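PDB 4TZM: protein HTP-2 from Caenorhabditis elegans, which binds the closure motif of HTP-3 through its HORMA domain and probably takes part in assembling the meiotic chromosome axis. Local coordinates for residues 65-68 with 74-77; 91-96 with 106-111; 100-105 with 207-212. All coordinates share one frame; numbering follows the deposited sequence.

Contact 1: 65-68 with 74-77; sequences FSKN and LSCM
Ser-75 touches the neighbouring strand through both side-chain atoms. Its CB lies 3.3 Å from Asn-68 O, while its OG, beside the extended chain of Lys-67, comes within 3.9 Å of Lys-67 CE, a loose van der Waals touch of the hydroxyl on the methylene. The carbonyl of Ser-75 turns to another partner, accepting a hydrogen bond from Gln-179 of helix 164-185. Cys-76 then forms the hydrogen-bonded antiparallel pair with Asn-68, through two reciprocal bonds, Asn-68 N to Cys-76 O and Cys-76 N to Asn-68 O, both 2.9 Å long. The two side chains project from one face of the ribbon, and Cys-76 also touches Gln-179 and Ile-70. Met-77, paired with Lys-67 without hydrogen bonds, projects from the other face and has more of its surface buried against the opposite strand than any other residue here. Its CB packs 3.8 Å from Phe-65 CB, and its CA sends a C-H toward Ser-66 O at 3.4 Å. Bends at chi2 (-59°) and chi3 (-72°) fold the thioether back over the first strand, laying CE 3.8 Å from Ser-66 C and SD 3.9 Å from Lys-67 CA. With an alanine here, the sulfur and terminal methyl would be missing, and the backbone of Ser-66 and Lys-67 would probably lose its apolar cover on that face. Phe-65 reaches on to Leu-54 and Arg-55 of helix 35-56. Strands 65-69 and 75-79 thus make a two-stranded antiparallel beta hairpin, set against helices of the HORMA domain and separate from its main sheet.

Contact 2: 91-96 with 106-111; sequences QLLRAA and KEISLV
Ala-96, whose methyl faces Ile-108, lies in a helical turn held by the backbone bonds Ala-95 N to Gln-91 O, at 2.8 Å, and Ala-96 N to Leu-92 O, at 3.1 Å. No polar bond crosses from this helix to the strand; the join is wholly aliphatic. Ile-108 carries it through a single atom, CD1, which abuts Ala-96 CB at 3.6 Å. With CG1 opposite the backbone N (chi1 175°) and chi2 also extended (173°), the long branch of the isoleucine stands straight out from the strand and delivers its terminal methyl to the helix. One turn earlier on the helix, Leu-93 brings its CD2 branch to 4.2 Å from the same Ile-108 CD1, a looser touch. Helix 84-102 here lies on a face of the antiparallel sheet of the HORMA domain, with strand 105-113 beneath it between strands 123-133 and 193-201. Those neighbours add to the same buried layer, Phe-129 packing on Ile-108 and Phe-197 on Leu-93. Around Lys-106 and Glu-107 the pairing with strand 193-201 is irregular: both residues face Lys-200, a classic beta bulge, and Glu-107 OE2 is hydrogen-bonded to the hydroxyl of Tyr-221.

Contact 3: 100-105 with 207-212; sequences TKDGFL and SNFRID
The ring of Phe-209 receives the edge of Phe-104 on one face: Phe-104 CD2 stands over the ring centre, 3.3 Å above the plane of Phe-209. The stack is T-shaped, with centroids 4.8 Å apart and planes at 72°. Phe-104 in turn has Asp-102 CB against one of its own faces, near the rim, and Phe-209 CD1 at its edge in the ring plane. The carboxylate of Asp-102 reaches past Phe-104 to the second ring, where its OD2 lies 3.6 Å from Phe-209 CE1 in an oblique approach. Phe-209 extends to these partners because its CG sits opposite the backbone N (chi1 174°). Deeper in, Leu-105 and Ile-211 touch methyl to methyl, Leu-105 CD1 to Ile-211 CD1 at 4.1 Å, their side chains crossing at about a right angle. Ile-211 also packs on Ala-95 and Ala-99, closing over helix 84-102. That helix ends in a Schellman motif whose C-prime residue is Gly-103, with positive phi; beyond it the chain brings Phe-104 and Leu-105 alongside 207-212. On the peptide side, Phe-209 O accepts a hydrogen bond from a basic side chain of the bound closure motif, and Arg-210 packs on a basic side chain of it. A C-terminal segment anchored on the core while it contacts the peptide is consistent with the safety belt of HORMA domains.

Along the chain contact 1 closes before the other two open, whereas contacts 2 and 3 interlock, their segments alternating. Contacts 2 and 3 share helix 84-102, and strand 105-113 begins where the first segment of contact 3 ends; their centres are 11 Å apart, and they touch directly, Ala-95 CB lying 3.3 Å from Asp-212 O. Contact 1 is remote, with centres about 20 Å from contact 2 and about 29 Å from contact 3, which lies across the chain's centre. Strand 75-79 nevertheless leads on to helix 84-102. One HORMA domain therefore combines a peripheral hairpin, a buried helix-on-sheet core and a flank that carries part of the peptide-binding surface.

Contact 1: 65-68 with 74-77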
ATOM      1  N   PHE A  65     -11.101  13.444   2.366  1.00 68.49           N
ATOM      2  CA  PHE A  65      -9.754  13.356   2.916  1.00 62.39           C
ATOM      3  C   PHE A  65      -9.456  14.433   3.947  1.00 65.96           C
ATOM      4  O   PHE A  65     -10.219  15.380   4.115  1.00 68.91           O
ATOM      5  CB  PHE A  65      -8.726  13.447   1.796  1.00 55.38           C
ATOM      6  CG  PHE A  65      -8.883  12.394   0.743  1.00 52.20           C
ATOM      7  CD1 PHE A  65      -8.228  11.174   0.854  1.00 49.54           C
ATOM      8  CD2 PHE A  65      -9.686  12.625  -0.364  1.00 53.56           C
ATOM      9  CE1 PHE A  65      -8.372  10.202  -0.129  1.00 50.24           C
ATOM     10  CE2 PHE A  65      -9.837  11.663  -1.347  1.00 53.80           C
ATOM     11  CZ  PHE A  65      -9.183  10.450  -1.232  1.00 51.09           C
ATOM     12  N   SER A  66      -8.331  14.278   4.634  1.00 69.44           N
ATOM     13  CA  SER A  66      -7.852  15.288   5.565  1.00 75.57           C
ATOM     14  C   SER A  66      -6.349  15.479   5.387  1.00 71.77           C
ATOM     15  O   SER A  66      -5.656  14.581   4.906  1.00 65.96           O
ATOM     16  CB  SER A  66      -8.179  14.901   7.006  1.00 80.68           C
ATOM     17  OG  SER A  66      -7.856  15.961   7.888  1.00 87.31           O
ATOM     18  N   LYS A  67      -5.849  16.653   5.759  1.00 75.70           N
ATOM     19  CA  LYS A  67      -4.436  16.945   5.568  1.00 78.55           C
ATOM     20  C   LYS A  67      -3.587  16.351   6.683  1.00 80.12           C
ATOM     21  O   LYS A  67      -3.846  16.565   7.868  1.00 82.26           O
ATOM     22  CB  LYS A  67      -4.191  18.453   5.470  1.00 80.89           C
ATOM     23  CG  LYS A  67      -2.761  18.798   5.054  1.00 82.67           C
ATOM     24  CD  LYS A  67      -2.585  20.285   4.790  1.00 89.67           C
ATOM     25  CE  LYS A  67      -1.190  20.593   4.262  1.00 92.22           C
ATOM     26  NZ  LYS A  67      -1.007  22.044   3.973  1.00 98.53           N
ATOM     27  N   ASN A  68      -2.576  15.590   6.280  1.00 79.68           N
ATOM     28  CA  ASN A  68      -1.611  15.024   7.209  1.00 81.73           C
ATOM     29  C   ASN A  68      -0.193  15.310   6.741  1.00 79.65           C
ATOM     30  O   ASN A  68       0.017  15.754   5.612  1.00 77.71           O
ATOM     31  CB  ASN A  68      -1.818  13.516   7.359  1.00 80.89           C
ATOM     32  CG  ASN A  68      -2.831  13.170   8.429  1.00 86.05           C
ATOM     33  OD1 ASN A  68      -2.512  13.149   9.617  1.00 86.86           O
ATOM     34  ND2 ASN A  68      -4.061  12.886   8.014  1.00 89.55           N
ATOM     35  N   LEU A  74       6.840  17.423   3.959  1.00 78.13           N
ATOM     36  CA  LEU A  74       5.981  16.657   3.058  1.00 74.26           C
ATOM     37  C   LEU A  74       4.607  16.342   3.645  1.00 75.12           C
ATOM     38  O   LEU A  74       4.492  15.810   4.752  1.00 71.89           O
ATOM     39  CB  LEU A  74       6.677  15.352   2.658  1.00 70.23           C
ATOM     40  CG  LEU A  74       5.874  14.394   1.775  1.00 66.99           C
ATOM     41  CD1 LEU A  74       5.709  14.952   0.368  1.00 64.78           C
ATOM     42  CD2 LEU A  74       6.522  13.016   1.745  1.00 64.10           C
ATOM     43  N   SER A  75       3.570  16.666   2.881  1.00 75.33           N
ATOM     44  CA  SER A  75       2.197  16.441   3.306  1.00 70.44           C
ATOM     45  C   SER A  75       1.467  15.507   2.351  1.00 68.63           C
ATOM     46  O   SER A  75       1.905  15.285   1.223  1.00 68.01           O
ATOM     47  CB  SER A  75       1.443  17.764   3.402  1.00 71.97           C
ATOM     48  OG  SER A  75       1.108  18.248   2.111  1.00 71.89           O
ATOM     49  N   CYS A  76       0.341  14.974   2.806  1.00 68.56           N
ATOM     50  CA  CYS A  76      -0.476  14.089   1.987  1.00 67.86           C
ATOM     51  C   CYS A  76      -1.916  14.122   2.476  1.00 67.67           C
ATOM     52  O   CYS A  76      -2.196  14.621   3.569  1.00 67.50           O
ATOM     53  CB  CYS A  76       0.068  12.661   2.022  1.00 68.76           C
ATOM     54  SG  CYS A  76       0.227  11.964   3.680  1.00 67.28           S
ATOM     55  N   MET A  77      -2.826  13.594   1.664  1.00 68.20           N
ATOM     56  CA  MET A  77      -4.235  13.533   2.034  1.00 67.17           C
ATOM     57  C   MET A  77      -4.630  12.110   2.427  1.00 61.11           C
ATOM     58  O   MET A  77      -4.585  11.197   1.605  1.00 56.41           O
ATOM     59  CB  MET A  77      -5.115  14.028   0.882  1.00 70.12           C
ATOM     60  CG  MET A  77      -4.806  15.448   0.415  1.00 72.90           C
ATOM     61  SD  MET A  77      -4.985  16.697   1.709  1.00 80.95           S
ATOM     62  CE  MET A  77      -6.765  16.771   1.886  1.00 57.97           C
TER

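Contact 2: 91-96 with 106-111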
ATOM      1  N   GLN A  91     -11.743   1.168   6.349  1.00 51.02           N
ATOM      2  CA  GLN A  91     -11.924  -0.132   6.986  1.00 51.36           C
ATOM      3  C   GLN A  91     -11.576  -1.271   6.042  1.00 45.78           C
ATOM      4  O   GLN A  91     -10.996  -2.268   6.465  1.00 45.80           O
ATOM      5  CB  GLN A  91     -13.355  -0.272   7.516  1.00 57.78           C
ATOM      6  CG  GLN A  91     -13.552   0.411   8.856  1.00 62.46           C
ATOM      7  CD  GLN A  91     -14.786  -0.073   9.587  1.00 71.33           C
ATOM      8  OE1 GLN A  91     -15.396  -1.069   9.203  1.00 74.86           O
ATOM      9  NE2 GLN A  91     -15.164   0.633  10.650  1.00 74.09           N
ATOM     10  N   LEU A  92     -11.923  -1.109   4.769  1.00 45.41           N
ATOM     11  CA  LEU A  92     -11.442  -1.999   3.725  1.00 53.67           C
ATOM     12  C   LEU A  92      -9.930  -2.141   3.826  1.00 49.20           C
ATOM     13  O   LEU A  92      -9.403  -3.250   3.894  1.00 49.55           O
ATOM     14  CB  LEU A  92     -11.815  -1.474   2.340  1.00 62.76           C
ATOM     15  CG  LEU A  92     -13.279  -1.526   1.932  1.00 74.93           C
ATOM     16  CD1 LEU A  92     -13.444  -0.867   0.577  1.00 80.76           C
ATOM     17  CD2 LEU A  92     -13.735  -2.971   1.882  1.00 79.92           C
ATOM     18  N   LEU A  93      -9.247  -1.002   3.862  1.00 45.80           N
ATOM     19  CA  LEU A  93      -7.794  -0.974   3.868  1.00 47.02           C
ATOM     20  C   LEU A  93      -7.234  -1.555   5.159  1.00 47.34           C
ATOM     21  O   LEU A  93      -6.176  -2.178   5.150  1.00 45.19           O
ATOM     22  CB  LEU A  93      -7.289   0.454   3.664  1.00 40.02           C
ATOM     23  CG  LEU A  93      -7.771   1.095   2.366  1.00 44.34           C
ATOM     24  CD1 LEU A  93      -7.283   2.531   2.259  1.00 39.96           C
ATOM     25  CD2 LEU A  93      -7.312   0.266   1.174  1.00 48.61           C
ATOM     26  N   ARG A  94      -7.952  -1.363   6.264  1.00 49.68           N
ATOM     27  CA  ARG A  94      -7.511  -1.869   7.560  1.00 51.14           C
ATOM     28  C   ARG A  94      -7.655  -3.385   7.607  1.00 51.62           C
ATOM     29  O   ARG A  94      -6.801  -4.085   8.155  1.00 52.54           O
ATOM     30  CB  ARG A  94      -8.306  -1.227   8.697  1.00 56.99           C
ATOM     31  CG  ARG A  94      -7.960  -1.767  10.080  1.00 59.14           C
ATOM     32  CD  ARG A  94      -6.555  -1.352  10.504  1.00 57.41           C
ATOM     33  NE  ARG A  94      -6.154  -1.966  11.768  1.00 59.83           N
ATOM     34  CZ  ARG A  94      -6.504  -1.508  12.967  1.00 67.16           C
ATOM     35  NH1 ARG A  94      -7.273  -0.430  13.069  1.00 68.88           N
ATOM     36  NH2 ARG A  94      -6.094  -2.131  14.065  1.00 68.60           N
ATOM     37  N   ALA A  95      -8.740  -3.886   7.023  1.00 48.45           N
ATOM     38  CA  ALA A  95      -8.976  -5.325   6.961  1.00 50.86           C
ATOM     39  C   ALA A  95      -7.879  -6.024   6.171  1.00 51.73           C
ATOM     40  O   ALA A  95      -7.384  -7.070   6.582  1.00 48.70           O
ATOM     41  CB  ALA A  95     -10.338  -5.619   6.346  1.00 51.53           C
ATOM     42  N   ALA A  96      -7.513  -5.445   5.031  1.00 52.50           N
ATOM     43  CA  ALA A  96      -6.474  -6.017   4.182  1.00 51.07           C
ATOM     44  C   ALA A  96      -5.126  -5.959   4.890  1.00 49.43           C
ATOM     45  O   ALA A  96      -4.348  -6.915   4.850  1.00 48.62           O
ATOM     46  CB  ALA A  96      -6.413  -5.289   2.854  1.00 44.82           C
ATOM     47  N   LYS A 106      -1.290 -11.567  -0.256  1.00 45.81           N
ATOM     48  CA  LYS A 106      -0.257 -11.574  -1.293  1.00 48.23           C
ATOM     49  C   LYS A 106      -0.144 -10.215  -1.991  1.00 51.01           C
ATOM     50  O   LYS A 106       0.950  -9.660  -2.131  1.00 51.36           O
ATOM     51  CB  LYS A 106      -0.547 -12.677  -2.320  1.00 53.22           C
ATOM     52  CG  LYS A 106       0.345 -12.658  -3.556  1.00 60.81           C
ATOM     53  CD  LYS A 106       1.785 -13.034  -3.235  1.00 63.40           C
ATOM     54  CE  LYS A 106       2.635 -13.112  -4.501  1.00 68.50           C
ATOM     55  NZ  LYS A 106       2.637 -11.833  -5.273  1.00 69.55           N
ATOM     56  N   GLU A 107      -1.285  -9.682  -2.415  1.00 52.34           N
ATOM     57  CA  GLU A 107      -1.334  -8.417  -3.134  1.00 51.50           C
ATOM     58  C   GLU A 107      -2.668  -7.716  -2.925  1.00 52.14           C
ATOM     59  O   GLU A 107      -3.717  -8.348  -3.010  1.00 54.82           O
ATOM     60  CB  GLU A 107      -1.113  -8.641  -4.631  1.00 55.05           C
ATOM     61  CG  GLU A 107      -1.369  -7.400  -5.478  1.00 58.24           C
ATOM     62  CD  GLU A 107      -1.233  -7.648  -6.970  1.00 63.14           C
ATOM     63  OE1 GLU A 107      -0.774  -8.741  -7.364  1.00 65.65           O
ATOM     64  OE2 GLU A 107      -1.587  -6.743  -7.754  1.00 63.93           O
ATOM     65  N   ILE A 108      -2.638  -6.416  -2.649  1.00 48.66           N
ATOM     66  CA  ILE A 108      -3.860  -5.623  -2.711  1.00 48.15           C
ATOM     67  C   ILE A 108      -3.716  -4.547  -3.783  1.00 51.86           C
ATOM     68  O   ILE A 108      -2.719  -3.820  -3.828  1.00 50.84           O
ATOM     69  CB  ILE A 108      -4.224  -4.980  -1.352  1.00 46.98           C
ATOM     70  CG1 ILE A 108      -5.435  -4.059  -1.523  1.00 53.06           C
ATOM     71  CG2 ILE A 108      -3.043  -4.226  -0.760  1.00 42.05           C
ATOM     72  CD1 ILE A 108      -5.986  -3.505  -0.233  1.00 54.29           C
ATOM     73  N   SER A 109      -4.707  -4.464  -4.664  1.00 53.32           N
ATOM     74  CA  SER A 109      -4.639  -3.532  -5.780  1.00 54.23           C
ATOM     75  C   SER A 109      -5.857  -2.625  -5.870  1.00 54.48           C
ATOM     76  O   SER A 109      -6.994  -3.055  -5.643  1.00 53.70           O
ATOM     77  CB  SER A 109      -4.469  -4.295  -7.097  1.00 59.16           C
ATOM     78  OG  SER A 109      -3.193  -4.903  -7.168  1.00 61.10           O
ATOM     79  N   LEU A 110      -5.596  -1.361  -6.182  1.00 51.02           N
ATOM     80  CA  LEU A 110      -6.641  -0.427  -6.560  1.00 52.72           C
ATOM     81  C   LEU A 110      -6.837  -0.529  -8.067  1.00 57.41           C
ATOM     82  O   LEU A 110      -5.944  -0.179  -8.838  1.00 58.51           O
ATOM     83  CB  LEU A 110      -6.278   1.000  -6.155  1.00 51.08           C
ATOM     84  CG  LEU A 110      -7.244   2.066  -6.669  1.00 57.25           C
ATOM     85  CD1 LEU A 110      -8.671   1.707  -6.286  1.00 60.73           C
ATOM     86  CD2 LEU A 110      -6.876   3.438  -6.137  1.00 56.91           C
ATOM     87  N   VAL A 111      -8.003  -1.012  -8.481  1.00 58.70           N
ATOM     88  CA  VAL A 111      -8.244  -1.333  -9.882  1.00 64.32           C
ATOM     89  C   VAL A 111      -9.295  -0.426 -10.516  1.00 69.60           C
ATOM     90  O   VAL A 111     -10.420  -0.330 -10.027  1.00 70.23           O
ATOM     91  CB  VAL A 111      -8.684  -2.803 -10.031  1.00 67.29           C
ATOM     92  CG1 VAL A 111      -9.123  -3.092 -11.455  1.00 70.48           C
ATOM     93  CG2 VAL A 111      -7.558  -3.734  -9.609  1.00 66.73           C
TER

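Contact 3: 100-105 with 207-212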
ATOM      1  N   THR A 100      -1.889  -8.998   6.952  1.00 53.29           N
ATOM      2  CA  THR A 100      -0.435  -9.162   6.883  1.00 54.54           C
ATOM      3  C   THR A 100       0.105  -9.700   8.205  1.00 58.84           C
ATOM      4  O   THR A 100       1.200 -10.261   8.247  1.00 58.09           O
ATOM      5  CB  THR A 100       0.318  -7.846   6.530  1.00 41.01           C
ATOM      6  OG1 THR A 100       0.172  -6.890   7.587  1.00 43.21           O
ATOM      7  CG2 THR A 100      -0.187  -7.256   5.225  1.00 37.44           C
ATOM      8  N   LYS A 101      -0.661  -9.538   9.281  1.00 64.55           N
ATOM      9  CA  LYS A 101      -0.269 -10.098  10.573  1.00 71.24           C
ATOM     10  C   LYS A 101      -0.341 -11.614  10.526  1.00 72.52           C
ATOM     11  O   LYS A 101       0.573 -12.308  10.975  1.00 75.53           O
ATOM     12  CB  LYS A 101      -1.151  -9.562  11.695  1.00 75.78           C
ATOM     13  CG  LYS A 101      -1.010  -8.073  11.892  1.00 81.60           C
ATOM     14  CD  LYS A 101      -1.756  -7.588  13.105  1.00 89.60           C
ATOM     15  CE  LYS A 101      -1.359  -6.163  13.410  1.00 93.98           C
ATOM     16  NZ  LYS A 101      -2.274  -5.525  14.393  1.00 99.38           N
ATOM     17  N   ASP A 102      -1.435 -12.124   9.976  1.00 71.16           N
ATOM     18  CA  ASP A 102      -1.590 -13.557   9.778  1.00 74.48           C
ATOM     19  C   ASP A 102      -0.634 -14.053   8.694  1.00 67.79           C
ATOM     20  O   ASP A 102      -0.259 -15.222   8.674  1.00 72.08           O
ATOM     21  CB  ASP A 102      -3.035 -13.894   9.402  1.00 84.32           C
ATOM     22  CG  ASP A 102      -4.049 -13.352  10.399  1.00 89.85           C
ATOM     23  OD1 ASP A 102      -3.801 -12.280  10.989  1.00 90.55           O
ATOM     24  OD2 ASP A 102      -5.102 -13.998  10.586  1.00 92.64           O
ATOM     25  N   GLY A 103      -0.249 -13.153   7.792  1.00 56.75           N
ATOM     26  CA  GLY A 103       0.624 -13.496   6.684  1.00 49.89           C
ATOM     27  C   GLY A 103      -0.122 -14.087   5.502  1.00 51.18           C
ATOM     28  O   GLY A 103       0.412 -14.935   4.787  1.00 52.37           O
ATOM     29  N   PHE A 104      -1.351 -13.627   5.284  1.00 52.29           N
ATOM     30  CA  PHE A 104      -2.236 -14.249   4.302  1.00 54.44           C
ATOM     31  C   PHE A 104      -2.451 -13.403   3.051  1.00 52.27           C
ATOM     32  O   PHE A 104      -3.016 -13.881   2.066  1.00 54.08           O
ATOM     33  CB  PHE A 104      -3.594 -14.558   4.940  1.00 58.20           C
ATOM     34  CG  PHE A 104      -3.538 -15.610   6.014  1.00 61.67           C
ATOM     35  CD1 PHE A 104      -2.462 -16.485   6.103  1.00 62.83           C
ATOM     36  CD2 PHE A 104      -4.569 -15.732   6.931  1.00 64.03           C
ATOM     37  CE1 PHE A 104      -2.415 -17.456   7.092  1.00 64.41           C
ATOM     38  CE2 PHE A 104      -4.529 -16.699   7.922  1.00 64.56           C
ATOM     39  CZ  PHE A 104      -3.452 -17.561   8.003  1.00 64.23           C
ATOM     40  N   LEU A 105      -2.002 -12.153   3.087  1.00 48.45           N
ATOM     41  CA  LEU A 105      -2.217 -11.236   1.969  1.00 47.38           C
ATOM     42  C   LEU A 105      -1.034 -11.216   1.003  1.00 44.90           C
ATOM     43  O   LEU A 105       0.083 -10.878   1.390  1.00 44.65           O
ATOM     44  CB  LEU A 105      -2.482  -9.820   2.484  1.00 46.72           C
ATOM     45  CG  LEU A 105      -2.802  -8.808   1.385  1.00 46.43           C
ATOM     46  CD1 LEU A 105      -4.149  -9.130   0.755  1.00 49.94           C
ATOM     47  CD2 LEU A 105      -2.774  -7.388   1.927  1.00 45.11           C
ATOM     48  N   SER A 207      -9.161 -21.773   3.846  1.00 94.91           N
ATOM     49  CA  SER A 207     -10.344 -21.507   3.035  1.00 97.55           C
ATOM     50  C   SER A 207     -11.421 -20.773   3.830  1.00 95.71           C
ATOM     51  O   SER A 207     -12.213 -20.021   3.261  1.00 93.26           O
ATOM     52  CB  SER A 207     -10.906 -22.811   2.466  1.00104.68           C
ATOM     53  OG  SER A 207     -10.044 -23.343   1.474  1.00108.06           O
ATOM     54  N   ASN A 208     -11.443 -20.983   5.144  1.00 98.06           N
ATOM     55  CA  ASN A 208     -12.443 -20.343   5.996  1.00 98.88           C
ATOM     56  C   ASN A 208     -12.058 -18.914   6.385  1.00 91.52           C
ATOM     57  O   ASN A 208     -12.901 -18.137   6.836  1.00 92.77           O
ATOM     58  CB  ASN A 208     -12.693 -21.177   7.257  1.00104.06           C
ATOM     59  CG  ASN A 208     -11.492 -21.217   8.181  1.00105.64           C
ATOM     60  OD1 ASN A 208     -10.355 -21.333   7.731  1.00106.72           O
ATOM     61  ND2 ASN A 208     -11.742 -21.114   9.482  1.00105.97           N
ATOM     62  N   PHE A 209     -10.786 -18.568   6.204  1.00 84.09           N
ATOM     63  CA  PHE A 209     -10.331 -17.208   6.469  1.00 76.66           C
ATOM     64  C   PHE A 209     -10.707 -16.289   5.316  1.00 72.96           C
ATOM     65  O   PHE A 209     -10.322 -16.526   4.174  1.00 69.69           O
ATOM     66  CB  PHE A 209      -8.818 -17.166   6.698  1.00 73.34           C
ATOM     67  CG  PHE A 209      -8.269 -15.771   6.845  1.00 70.17           C
ATOM     68  CD1 PHE A 209      -8.300 -15.129   8.073  1.00 69.10           C
ATOM     69  CD2 PHE A 209      -7.734 -15.098   5.753  1.00 64.26           C
ATOM     70  CE1 PHE A 209      -7.802 -13.841   8.213  1.00 64.16           C
ATOM     71  CE2 PHE A 209      -7.235 -13.810   5.886  1.00 59.76           C
ATOM     72  CZ  PHE A 209      -7.269 -13.181   7.117  1.00 60.11           C
ATOM     73  N   ARG A 210     -11.458 -15.237   5.618  1.00 73.24           N
ATOM     74  CA  ARG A 210     -11.835 -14.267   4.601  1.00 71.89           C
ATOM     75  C   ARG A 210     -11.645 -12.858   5.132  1.00 63.87           C
ATOM     76  O   ARG A 210     -11.969 -12.567   6.284  1.00 64.27           O
ATOM     77  CB  ARG A 210     -13.282 -14.476   4.153  1.00 81.13           C
ATOM     78  CG  ARG A 210     -13.714 -13.560   3.020  1.00 86.00           C
ATOM     79  CD  ARG A 210     -15.179 -13.757   2.669  1.00 94.56           C
ATOM     80  NE  ARG A 210     -16.062 -13.430   3.785  1.00 98.78           N
ATOM     81  CZ  ARG A 210     -16.532 -12.211   4.032  1.00100.02           C
ATOM     82  NH1 ARG A 210     -16.200 -11.196   3.244  1.00 98.08           N
ATOM     83  NH2 ARG A 210     -17.332 -12.004   5.070  1.00101.69           N
ATOM     84  N   ILE A 211     -11.109 -11.982   4.295  1.00 56.20           N
ATOM     85  CA  ILE A 211     -10.894 -10.610   4.708  1.00 55.51           C
ATOM     86  C   ILE A 211     -12.221  -9.853   4.669  1.00 61.92           C
ATOM     87  O   ILE A 211     -12.966  -9.923   3.686  1.00 62.64           O
ATOM     88  CB  ILE A 211      -9.826  -9.937   3.831  1.00 53.59           C
ATOM     89  CG1 ILE A 211      -8.500 -10.693   3.995  1.00 50.15           C
ATOM     90  CG2 ILE A 211      -9.658  -8.474   4.210  1.00 50.26           C
ATOM     91  CD1 ILE A 211      -7.423 -10.288   3.026  1.00 49.73           C
ATOM     92  N   ASP A 212     -12.526  -9.164   5.766  1.00 63.11           N
ATOM     93  CA  ASP A 212     -13.798  -8.468   5.904  1.00 67.55           C
ATOM     94  C   ASP A 212     -13.930  -7.368   4.858  1.00 67.13           C
ATOM     95  O   ASP A 212     -13.062  -6.502   4.738  1.00 63.96           O
ATOM     96  CB  ASP A 212     -13.944  -7.881   7.311  1.00 74.68           C
ATOM     97  CG  ASP A 212     -15.394  -7.571   7.670  1.00 88.71           C
ATOM     98  OD1 ASP A 212     -16.301  -8.251   7.141  1.00 93.32           O
ATOM     99  OD2 ASP A 212     -15.632  -6.656   8.487  1.00 93.41           O
TER